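Local coordinates for protein peptidyl-prolyl cis-trans isomerase cyclophilin-type (Toxoplasma gondii, PDB 3BO7) that probably speeds protein folding by catalysing the cis-trans isomerization of peptide bonds preceding proline, at residues G7-V12 with D32-L37; R36-K41 with E167-F172; Q100-L105 with D144-W149. One frame throughout, in Å; residues are numbered along the deposited sequence.

Interaction 1 of 3, residues G7-V12 with D32-L37; sequences GYLRIV and DSFLRL. With EDO (1,2-ethanediol), chain N.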
loop_
_atom_site.group_PDB
_atom_site.type_symbol
_atom_site.label_atom_id
_atom_site.label_comp_id
_atom_site.label_asym_id
_atom_site.label_seq_id
_atom_site.Cartn_x
_atom_site.Cartn_y
_atom_site.Cartn_z
ATOM N N GLY A 7 2.414 -4.203 -13.581
ATOM C CA GLY A 7 3.494 -3.307 -13.198
ATOM C C GLY A 7 4.383 -4.019 -12.198
ATOM O O GLY A 7 3.925 -4.914 -11.502
ATOM N N TYR A 8 5.661 -3.646 -12.146
ATOM C CA TYR A 8 6.611 -4.235 -11.187
ATOM C C TYR A 8 7.417 -3.153 -10.498
ATOM O O TYR A 8 7.867 -2.198 -11.142
ATOM C CB TYR A 8 7.509 -5.287 -11.863
ATOM C CG TYR A 8 6.698 -6.451 -12.400
ATOM C CD1 TYR A 8 6.286 -7.472 -11.554
ATOM C CD2 TYR A 8 6.290 -6.493 -13.735
ATOM C CE1 TYR A 8 5.516 -8.517 -12.020
ATOM C CE2 TYR A 8 5.508 -7.536 -14.213
ATOM C CZ TYR A 8 5.130 -8.547 -13.346
ATOM O OH TYR A 8 4.357 -9.600 -13.784
ATOM N N LEU A 9 7.571 -3.286 -9.181
ATOM C CA LEU A 9 8.260 -2.279 -8.381
ATOM C C LEU A 9 8.845 -2.850 -7.099
ATOM O O LEU A 9 8.362 -3.857 -6.580
ATOM C CB LEU A 9 7.346 -1.076 -8.068
ATOM C CG LEU A 9 6.060 -1.180 -7.232
ATOM C CD1 LEU A 9 6.334 -1.041 -5.736
ATOM C CD2 LEU A 9 5.105 -0.101 -7.695
ATOM N N ARG A 10 9.892 -2.194 -6.602
ATOM C CA ARG A 10 10.459 -2.514 -5.297
ATOM C C ARG A 10 10.329 -1.330 -4.334
ATOM O O ARG A 10 10.747 -0.207 -4.642
ATOM C CB ARG A 10 11.923 -2.933 -5.432
ATOM C CG ARG A 10 12.563 -3.409 -4.138
ATOM C CD ARG A 10 14.029 -3.732 -4.356
ATOM N NE ARG A 10 14.171 -4.949 -5.144
ATOM C CZ ARG A 10 15.221 -5.251 -5.898
ATOM N NH1 ARG A 10 16.240 -4.423 -5.975
ATOM N NH2 ARG A 10 15.245 -6.395 -6.574
ATOM N N ILE A 11 9.728 -1.588 -3.179
ATOM C CA ILE A 11 9.697 -0.614 -2.089
ATOM C C ILE A 11 10.899 -0.899 -1.196
ATOM O O ILE A 11 11.004 -1.994 -0.636
ATOM C CB ILE A 11 8.381 -0.706 -1.264
ATOM C CG1 ILE A 11 7.181 -0.273 -2.113
ATOM C CG2 ILE A 11 8.468 0.146 0.004
ATOM C CD1 ILE A 11 5.809 -0.416 -1.416
ATOM N N VAL A 12 11.805 0.074 -1.087
ATOM C CA VAL A 12 12.995 -0.058 -0.254
ATOM C C VAL A 12 12.758 0.687 1.051
ATOM O O VAL A 12 12.591 1.917 1.047
ATOM C CB VAL A 12 14.274 0.526 -0.944
ATOM C CG1 VAL A 12 15.534 0.183 -0.137
ATOM C CG2 VAL A 12 14.415 0.036 -2.367
ATOM N N ASP A 32 -2.297 2.913 -11.786
ATOM C CA ASP A 32 -1.910 4.164 -12.435
ATOM C C ASP A 32 -1.644 5.283 -11.431
ATOM O O ASP A 32 -0.579 5.906 -11.451
ATOM C CB ASP A 32 -2.985 4.592 -13.426
ATOM C CG ASP A 32 -2.469 5.558 -14.454
ATOM O OD1 ASP A 32 -1.257 5.878 -14.422
ATOM O OD2 ASP A 32 -3.279 5.993 -15.302
ATOM N N SER A 33 -2.605 5.523 -10.543
ATOM C CA SER A 33 -2.448 6.514 -9.479
ATOM C C SER A 33 -1.159 6.293 -8.704
ATOM O O SER A 33 -0.393 7.240 -8.477
ATOM C CB SER A 33 -3.643 6.469 -8.519
ATOM O OG SER A 33 -3.457 7.372 -7.445
ATOM N N PHE A 34 -0.932 5.040 -8.301
ATOM C CA PHE A 34 0.191 4.678 -7.446
ATOM C C PHE A 34 1.516 4.980 -8.149
ATOM O O PHE A 34 2.432 5.556 -7.548
ATOM C CB PHE A 34 0.095 3.195 -7.064
ATOM C CG PHE A 34 1.036 2.778 -5.959
ATOM C CD1 PHE A 34 0.658 2.897 -4.624
ATOM C CD2 PHE A 34 2.298 2.265 -6.250
ATOM C CE1 PHE A 34 1.522 2.507 -3.590
ATOM C CE2 PHE A 34 3.171 1.880 -5.218
ATOM C CZ PHE A 34 2.776 2.004 -3.889
ATOM N N LEU A 35 1.589 4.598 -9.429
ATOM C CA LEU A 35 2.779 4.768 -10.258
ATOM C C LEU A 35 3.018 6.230 -10.583
ATOM O O LEU A 35 4.165 6.682 -10.614
ATOM C CB LEU A 35 2.698 3.902 -11.534
ATOM C CG LEU A 35 2.771 2.377 -11.306
ATOM C CD1 LEU A 35 2.308 1.584 -12.525
ATOM C CD2 LEU A 35 4.165 1.918 -10.879
ATOM N N ARG A 36 1.944 6.979 -10.801
ATOM C CA ARG A 36 2.070 8.434 -10.959
ATOM C C ARG A 36 2.651 9.106 -9.707
ATOM O O ARG A 36 3.391 10.087 -9.819
ATOM C CB ARG A 36 0.742 9.077 -11.361
ATOM C CG ARG A 36 0.302 8.741 -12.787
ATOM C CD ARG A 36 -0.918 9.522 -13.200
ATOM N NE ARG A 36 -1.697 8.830 -14.223
ATOM C CZ ARG A 36 -2.522 9.438 -15.072
ATOM N NH1 ARG A 36 -2.658 10.755 -15.030
ATOM N NH2 ARG A 36 -3.207 8.737 -15.973
ATOM N N LEU A 37 2.340 8.556 -8.532
ATOM C CA LEU A 37 2.861 9.057 -7.254
ATOM C C LEU A 37 4.303 8.620 -7.035
ATOM O O LEU A 37 5.122 9.409 -6.558
ATOM C CB LEU A 37 1.987 8.596 -6.075
ATOM C CG LEU A 37 0.587 9.200 -5.904
ATOM C CD1 LEU A 37 -0.160 8.484 -4.796
ATOM C CD2 LEU A 37 0.649 10.689 -5.630
HETATM C C1 EDO N . -6.126 10.839 -16.371
HETATM O O1 EDO N . -7.196 11.025 -15.436
HETATM C C2 EDO N . -5.536 12.202 -16.717
HETATM O O2 EDO N . -4.189 12.067 -17.192
#
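Leu-9 reaches from strand 7-13 to helix 28-39 with one methyl, CD2, and that methyl meets both Phe-34 and Leu-35. It comes to the edge of the Phe-34 ring, near the ring plane, and lies 3.7 Å from CE2. The same CD2 stands 3.9 Å from Leu-35 CD2. Leu-9 and Phe-34 cross at about a right angle. The CG of Leu-9 sits between the backbone N and the carbonyl carbon (chi1 63°), a less usual leucine conformation. Phe-34 CG lies anti to the backbone N (chi1 -168°), which brings the CE2 edge of the ring to the Leu-9 methyl. No hydrogen bond joins the two segments, and all three touching residues are buried. This is helix-on-sheet packing in the cyclophilin fold, an antiparallel beta-barrel with a helix closing each end. Helix 28-39 covers one opening here. Phe-34 also stacks on Phe-43 and meets Phe-136, while Leu-22 of strand 16-22 touches both Leu-9 and Leu-35. On the helix, Arg-36 holds Asp-32 side-on in a salt bridge one turn away. NE donates to OD1 of Asp-32 at 3.0 Å in a nearly straight bond, and Arg-36 NH2 lies 2.8 Å from Asp-32 OD2. Both carboxylate oxygens are met from above the carboxylate plane. Arg-36 NH1 donates to O2 of a 1,2-ethanediol, probably from the crystallisation liquor, at 3.0 Å.

Interaction 2 of 3, residues R36-K41 with E167-F172; sequences RLCAVK and EEIIVF. With EDO (1,2-ethanediol), chain N.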
loop_
_atom_site.group_PDB
_atom_site.type_symbol
_atom_site.label_atom_id
_atom_site.label_comp_id
_atom_site.label_asym_id
_atom_site.label_seq_id
_atom_site.Cartn_x
_atom_site.Cartn_y
_atom_site.Cartn_z
ATOM N N ARG A 36 1.944 6.979 -10.801
ATOM C CA ARG A 36 2.070 8.434 -10.959
ATOM C C ARG A 36 2.651 9.106 -9.707
ATOM O O ARG A 36 3.391 10.087 -9.819
ATOM C CB ARG A 36 0.742 9.077 -11.361
ATOM C CG ARG A 36 0.302 8.741 -12.787
ATOM C CD ARG A 36 -0.918 9.522 -13.200
ATOM N NE ARG A 36 -1.697 8.830 -14.223
ATOM C CZ ARG A 36 -2.522 9.438 -15.072
ATOM N NH1 ARG A 36 -2.658 10.755 -15.030
ATOM N NH2 ARG A 36 -3.207 8.737 -15.973
ATOM N N LEU A 37 2.340 8.556 -8.532
ATOM C CA LEU A 37 2.861 9.057 -7.254
ATOM C C LEU A 37 4.303 8.620 -7.035
ATOM O O LEU A 37 5.122 9.409 -6.558
ATOM C CB LEU A 37 1.987 8.596 -6.075
ATOM C CG LEU A 37 0.587 9.200 -5.904
ATOM C CD1 LEU A 37 -0.160 8.484 -4.796
ATOM C CD2 LEU A 37 0.649 10.689 -5.630
ATOM N N CYS A 38 4.601 7.361 -7.374
ATOM C CA CYS A 38 5.986 6.877 -7.434
ATOM C C CYS A 38 6.876 7.775 -8.313
ATOM O O CYS A 38 8.032 8.036 -7.968
ATOM C CB CYS A 38 6.049 5.430 -7.935
ATOM S SG CYS A 38 5.443 4.210 -6.764
ATOM N N ALA A 39 6.323 8.252 -9.429
ATOM C CA ALA A 39 7.058 9.095 -10.372
ATOM C C ALA A 39 7.612 10.368 -9.724
ATOM O O ALA A 39 8.775 10.723 -9.950
ATOM C CB ALA A 39 6.185 9.436 -11.585
ATOM N N VAL A 40 6.795 11.028 -8.905
ATOM C CA VAL A 40 7.163 12.289 -8.253
ATOM C C VAL A 40 7.708 12.105 -6.830
ATOM O O VAL A 40 7.764 13.071 -6.052
ATOM C CB VAL A 40 5.984 13.288 -8.227
ATOM C CG1 VAL A 40 5.577 13.662 -9.630
ATOM C CG2 VAL A 40 4.792 12.715 -7.450
ATOM N N LYS A 41 8.097 10.871 -6.501
ATOM C CA LYS A 41 8.737 10.513 -5.214
ATOM C C LYS A 41 7.877 10.749 -3.953
ATOM O O LYS A 41 8.382 10.768 -2.829
ATOM C CB LYS A 41 10.134 11.163 -5.071
ATOM C CG LYS A 41 11.101 10.933 -6.252
ATOM C CD LYS A 41 11.297 9.455 -6.577
ATOM C CE LYS A 41 12.241 9.238 -7.767
ATOM N NZ LYS A 41 13.663 9.566 -7.451
ATOM N N GLU A 167 12.521 4.427 1.967
ATOM C CA GLU A 167 13.686 5.143 1.449
ATOM C C GLU A 167 13.454 5.538 -0.004
ATOM O O GLU A 167 13.741 6.666 -0.411
ATOM C CB GLU A 167 14.960 4.299 1.599
ATOM C CG GLU A 167 15.603 4.410 2.976
ATOM C CD GLU A 167 16.594 3.296 3.302
ATOM O OE1 GLU A 167 17.153 3.333 4.418
ATOM O OE2 GLU A 167 16.817 2.390 2.466
ATOM N N GLU A 168 12.905 4.609 -0.778
ATOM C CA GLU A 168 12.608 4.854 -2.185
ATOM C C GLU A 168 11.760 3.740 -2.742
ATOM O O GLU A 168 11.677 2.656 -2.162
ATOM C CB GLU A 168 13.898 4.944 -3.016
ATOM C CG GLU A 168 14.692 3.641 -3.046
ATOM C CD GLU A 168 15.868 3.675 -3.996
ATOM O OE1 GLU A 168 15.960 4.604 -4.830
ATOM O OE2 GLU A 168 16.707 2.756 -3.907
ATOM N N ILE A 169 11.152 4.019 -3.889
ATOM C CA ILE A 169 10.448 3.008 -4.654
ATOM C C ILE A 169 11.061 2.939 -6.049
ATOM O O ILE A 169 11.141 3.950 -6.763
ATOM C CB ILE A 169 8.922 3.260 -4.688
ATOM C CG1 ILE A 169 8.374 3.324 -3.250
ATOM C CG2 ILE A 169 8.218 2.181 -5.509
ATOM C CD1 ILE A 169 6.858 3.460 -3.138
ATOM N N ILE A 170 11.540 1.752 -6.410
ATOM C CA ILE A 170 12.110 1.537 -7.732
ATOM C C ILE A 170 11.044 0.895 -8.606
ATOM O O ILE A 170 10.554 -0.190 -8.294
ATOM C CB ILE A 170 13.397 0.647 -7.705
ATOM C CG1 ILE A 170 14.417 1.170 -6.677
ATOM C CG2 ILE A 170 14.012 0.559 -9.112
ATOM C CD1 ILE A 170 15.626 0.253 -6.441
ATOM N N VAL A 171 10.674 1.579 -9.683
ATOM C CA VAL A 171 9.722 1.032 -10.636
ATOM C C VAL A 171 10.484 0.375 -11.789
ATOM O O VAL A 171 11.278 1.021 -12.461
ATOM C CB VAL A 171 8.723 2.104 -11.147
ATOM C CG1 VAL A 171 7.743 1.495 -12.136
ATOM C CG2 VAL A 171 7.965 2.733 -9.976
ATOM N N PHE A 172 10.240 -0.918 -11.985
ATOM C CA PHE A 172 10.897 -1.699 -13.029
ATOM C C PHE A 172 10.038 -1.816 -14.276
ATOM O O PHE A 172 10.537 -2.163 -15.345
ATOM C CB PHE A 172 11.236 -3.105 -12.518
ATOM C CG PHE A 172 12.290 -3.126 -11.459
ATOM C CD1 PHE A 172 13.640 -3.137 -11.801
ATOM C CD2 PHE A 172 11.938 -3.132 -10.115
ATOM C CE1 PHE A 172 14.620 -3.149 -10.809
ATOM C CE2 PHE A 172 12.908 -3.156 -9.124
ATOM C CZ PHE A 172 14.246 -3.159 -9.468
HETATM C C1 EDO N . -6.126 10.839 -16.371
HETATM O O1 EDO N . -7.196 11.025 -15.436
HETATM C C2 EDO N . -5.536 12.202 -16.717
HETATM O O2 EDO N . -4.189 12.067 -17.192
HETATM O O HOH W 1 9.137 6.473 -6.265
#
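Cys-38 meets Ile-169 and Val-171, two residues of strand 166-171 whose CB atoms point toward the helix. Its own CA lies 6.5 Å from the CA of Ile-169. From there the CB of Cys-38 lies 3.9 Å from Val-171 CG2. Next comes the sulfur, placed beside the backbone N by a chi1 of -71°. It sits against Ile-169, with SG 3.7 Å from CG2 and 4.0 Å from CD1 of that residue. Two branches of the isoleucine thus touch the sulfur, while Val-171 comes closest to the CB. The contact is apolar and has no direct hydrogen bond. A water links the backbones alongside it: it donates to Cys-38 O at 2.6 Å and, over a longer 3.3 Å, to Ile-169 O. A Schellman motif closes this helix, with Lys-41 at positive phi as the C-prime residue and its N bonded to Cys-38 O. That carbonyl therefore takes both the water and the capping bond. The last turn of helix 28-39 thus rests on strand 166-171, an outermost strand of the sheet, which pairs with strand 7-13; Ile-169 also touches Leu-9 there and Phe-43 in the loop after the helix.

Interaction 3 of 3, residues Q100-L105 with D144-W149; sequences QGIGVL and DVLRQW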
loop_
_atom_site.group_PDB
_atom_site.type_symbol
_atom_site.label_atom_id
_atom_site.label_comp_id
_atom_site.label_asym_id
_atom_site.label_seq_id
_atom_site.Cartn_x
_atom_site.Cartn_y
_atom_site.Cartn_z
ATOM N N GLN A 100 -6.856 -12.903 0.444
ATOM C CA GLN A 100 -6.519 -14.228 0.931
ATOM C C GLN A 100 -5.019 -14.370 1.064
ATOM O O GLN A 100 -4.274 -14.114 0.120
ATOM C CB GLN A 100 -7.068 -15.281 -0.020
ATOM C CG GLN A 100 -6.954 -16.703 0.483
ATOM C CD GLN A 100 -7.827 -17.667 -0.307
ATOM O OE1 GLN A 100 -7.366 -18.732 -0.731
ATOM N NE2 GLN A 100 -9.095 -17.304 -0.502
ATOM N N GLY A 101 -4.582 -14.771 2.253
ATOM C CA GLY A 101 -3.185 -15.087 2.497
ATOM C C GLY A 101 -2.310 -13.870 2.703
ATOM O O GLY A 101 -2.787 -12.729 2.712
ATOM N N ILE A 102 -1.019 -14.128 2.867
ATOM C CA ILE A 102 -0.024 -13.087 3.111
ATOM C C ILE A 102 0.295 -12.294 1.836
ATOM O O ILE A 102 0.293 -12.845 0.734
ATOM C CB ILE A 102 1.274 -13.712 3.724
ATOM C CG1 ILE A 102 2.296 -12.635 4.109
ATOM C CG2 ILE A 102 1.872 -14.783 2.781
ATOM C CD1 ILE A 102 3.315 -13.088 5.125
ATOM N N GLY A 103 0.536 -10.995 1.984
ATOM C CA GLY A 103 1.117 -10.205 0.903
ATOM C C GLY A 103 0.185 -9.596 -0.128
ATOM O O GLY A 103 0.645 -9.177 -1.193
ATOM N N VAL A 104 -1.112 -9.540 0.170
ATOM C CA VAL A 104 -2.059 -8.857 -0.704
ATOM C C VAL A 104 -1.874 -7.336 -0.550
ATOM O O VAL A 104 -1.827 -6.815 0.573
ATOM C CB VAL A 104 -3.528 -9.290 -0.412
ATOM C CG1 VAL A 104 -4.523 -8.506 -1.255
ATOM C CG2 VAL A 104 -3.714 -10.795 -0.634
ATOM N N LEU A 105 -1.737 -6.636 -1.674
ATOM C CA LEU A 105 -1.641 -5.179 -1.652
ATOM C C LEU A 105 -2.992 -4.565 -2.006
ATOM O O LEU A 105 -3.558 -4.801 -3.085
ATOM C CB LEU A 105 -0.525 -4.660 -2.571
ATOM C CG LEU A 105 -0.409 -3.133 -2.738
ATOM C CD1 LEU A 105 -0.002 -2.445 -1.430
ATOM C CD2 LEU A 105 0.559 -2.744 -3.848
ATOM N N ASP A 144 9.342 -12.547 3.886
ATOM C CA ASP A 144 10.016 -12.690 5.180
ATOM C C ASP A 144 10.343 -11.356 5.851
ATOM O O ASP A 144 10.460 -11.294 7.074
ATOM C CB ASP A 144 11.239 -13.612 5.071
ATOM C CG ASP A 144 10.839 -15.078 4.916
ATOM O OD1 ASP A 144 10.809 -15.804 5.931
ATOM O OD2 ASP A 144 10.510 -15.493 3.784
ATOM N N VAL A 145 10.473 -10.297 5.054
ATOM C CA VAL A 145 10.530 -8.926 5.581
ATOM C C VAL A 145 9.177 -8.588 6.228
ATOM O O VAL A 145 9.110 -8.023 7.324
ATOM C CB VAL A 145 10.892 -7.902 4.469
ATOM C CG1 VAL A 145 10.573 -6.464 4.899
ATOM C CG2 VAL A 145 12.356 -8.032 4.087
ATOM N N LEU A 146 8.107 -8.978 5.541
ATOM C CA LEU A 146 6.740 -8.786 6.006
ATOM C C LEU A 146 6.524 -9.511 7.325
ATOM O O LEU A 146 5.954 -8.946 8.256
ATOM C CB LEU A 146 5.768 -9.308 4.952
ATOM C CG LEU A 146 4.540 -8.493 4.553
ATOM C CD1 LEU A 146 4.859 -7.018 4.322
ATOM C CD2 LEU A 146 3.921 -9.124 3.303
ATOM N N ARG A 147 7.004 -10.754 7.402
ATOM C CA ARG A 147 6.915 -11.560 8.622
ATOM C C ARG A 147 7.656 -10.951 9.825
ATOM O O ARG A 147 7.251 -11.152 10.967
ATOM C CB ARG A 147 7.376 -12.994 8.357
ATOM C CG ARG A 147 6.383 -13.802 7.546
ATOM C CD ARG A 147 6.843 -15.233 7.326
ATOM N NE ARG A 147 5.942 -15.926 6.406
ATOM C CZ ARG A 147 6.183 -16.123 5.111
ATOM N NH1 ARG A 147 7.319 -15.705 4.553
ATOM N NH2 ARG A 147 5.286 -16.755 4.369
ATOM N N GLN A 148 8.719 -10.197 9.562
ATOM C CA GLN A 148 9.429 -9.464 10.612
ATOM C C GLN A 148 8.666 -8.209 11.030
ATOM O O GLN A 148 8.661 -7.844 12.210
ATOM C CB GLN A 148 10.858 -9.098 10.182
ATOM C CG GLN A 148 11.850 -10.265 10.196
ATOM C CD GLN A 148 11.775 -11.102 11.477
ATOM O OE1 GLN A 148 12.007 -10.601 12.580
ATOM N NE2 GLN A 148 11.443 -12.379 11.326
ATOM N N TRP A 149 8.033 -7.546 10.063
ATOM C CA TRP A 149 7.192 -6.395 10.358
ATOM C C TRP A 149 6.026 -6.768 11.255
ATOM O O TRP A 149 5.615 -5.973 12.092
ATOM C CB TRP A 149 6.656 -5.755 9.084
ATOM C CG TRP A 149 7.687 -5.067 8.255
ATOM C CD1 TRP A 149 9.020 -4.916 8.538
ATOM C CD2 TRP A 149 7.461 -4.396 7.015
ATOM N NE1 TRP A 149 9.636 -4.211 7.536
ATOM C CE2 TRP A 149 8.702 -3.876 6.590
ATOM C CE3 TRP A 149 6.329 -4.187 6.219
ATOM C CZ2 TRP A 149 8.841 -3.161 5.402
ATOM C CZ3 TRP A 149 6.470 -3.476 5.039
ATOM C CH2 TRP A 149 7.716 -2.969 4.642
#
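This is a small, partly buried apolar contact between the loop leading into strand 104-107 and the short helix 143-149. Ile-102 and Gly-103 form the loop side, and Leu-146 and Arg-147 the helix side. Leu-146 points its CD2 at the backbone of Gly-103, 3.8 Å from CA. The same methyl lies 4.0 Å from Ile-102 CG1, where the two side chains run past each other in opposite directions. Gly-103 has positive phi (87°), a conformation that favours glycine. In the cyclophilin barrel this helix lies at the end away from helix 28-39. Leu-146 also touches Leu-18 and Ile-121 of the sheet and Phe-123 in a loop; Leu-18 is touched by Trp-149 as well. Ile-102 reaches farther, with CG1 anti to its backbone N (chi1 -175°), and crosses Arg-147 at about a right angle. Its CD1 is 4.0 Å from Arg-147 CG. That CD1 also lies over one face of the guanidinium, 3.9 Å above the plane and offset toward the rim. Arg-147 is extended from CG to NE, so the Ile-102 tip, coming across it, meets both CG and the guanidinium face. The charge at the far end has a partner in the helix: NH1 of Arg-147 forms a salt bridge with Asp-144 OD2 at 3.3 Å.

Interactions 1 and 2 are neighbours, with centres about 6 Å apart. Both use helix 28-39 and share Arg-36 and Leu-37. Their strands, 7-13 and 166-171, pair in the sheet: Val-12 O lies 2.7 Å from Glu-167 N, and Arg-10 N lies 2.7 Å from Ile-170 O, both probable hydrogen bonds. At the bulge, Glu-167 and Glu-168 both face Val-12. Interaction 3 is separate, its centre about 18 Å from that of interaction 1 and about 21 Å from that of interaction 2. It reaches the same sheet through strand 104-107, with helix 143-149 packed against the loop before that strand. Along the chain it is nested inside the loop closed by interaction 2. The ethanediol at Arg-36 lies beside the helix shared by interactions 1 and 2.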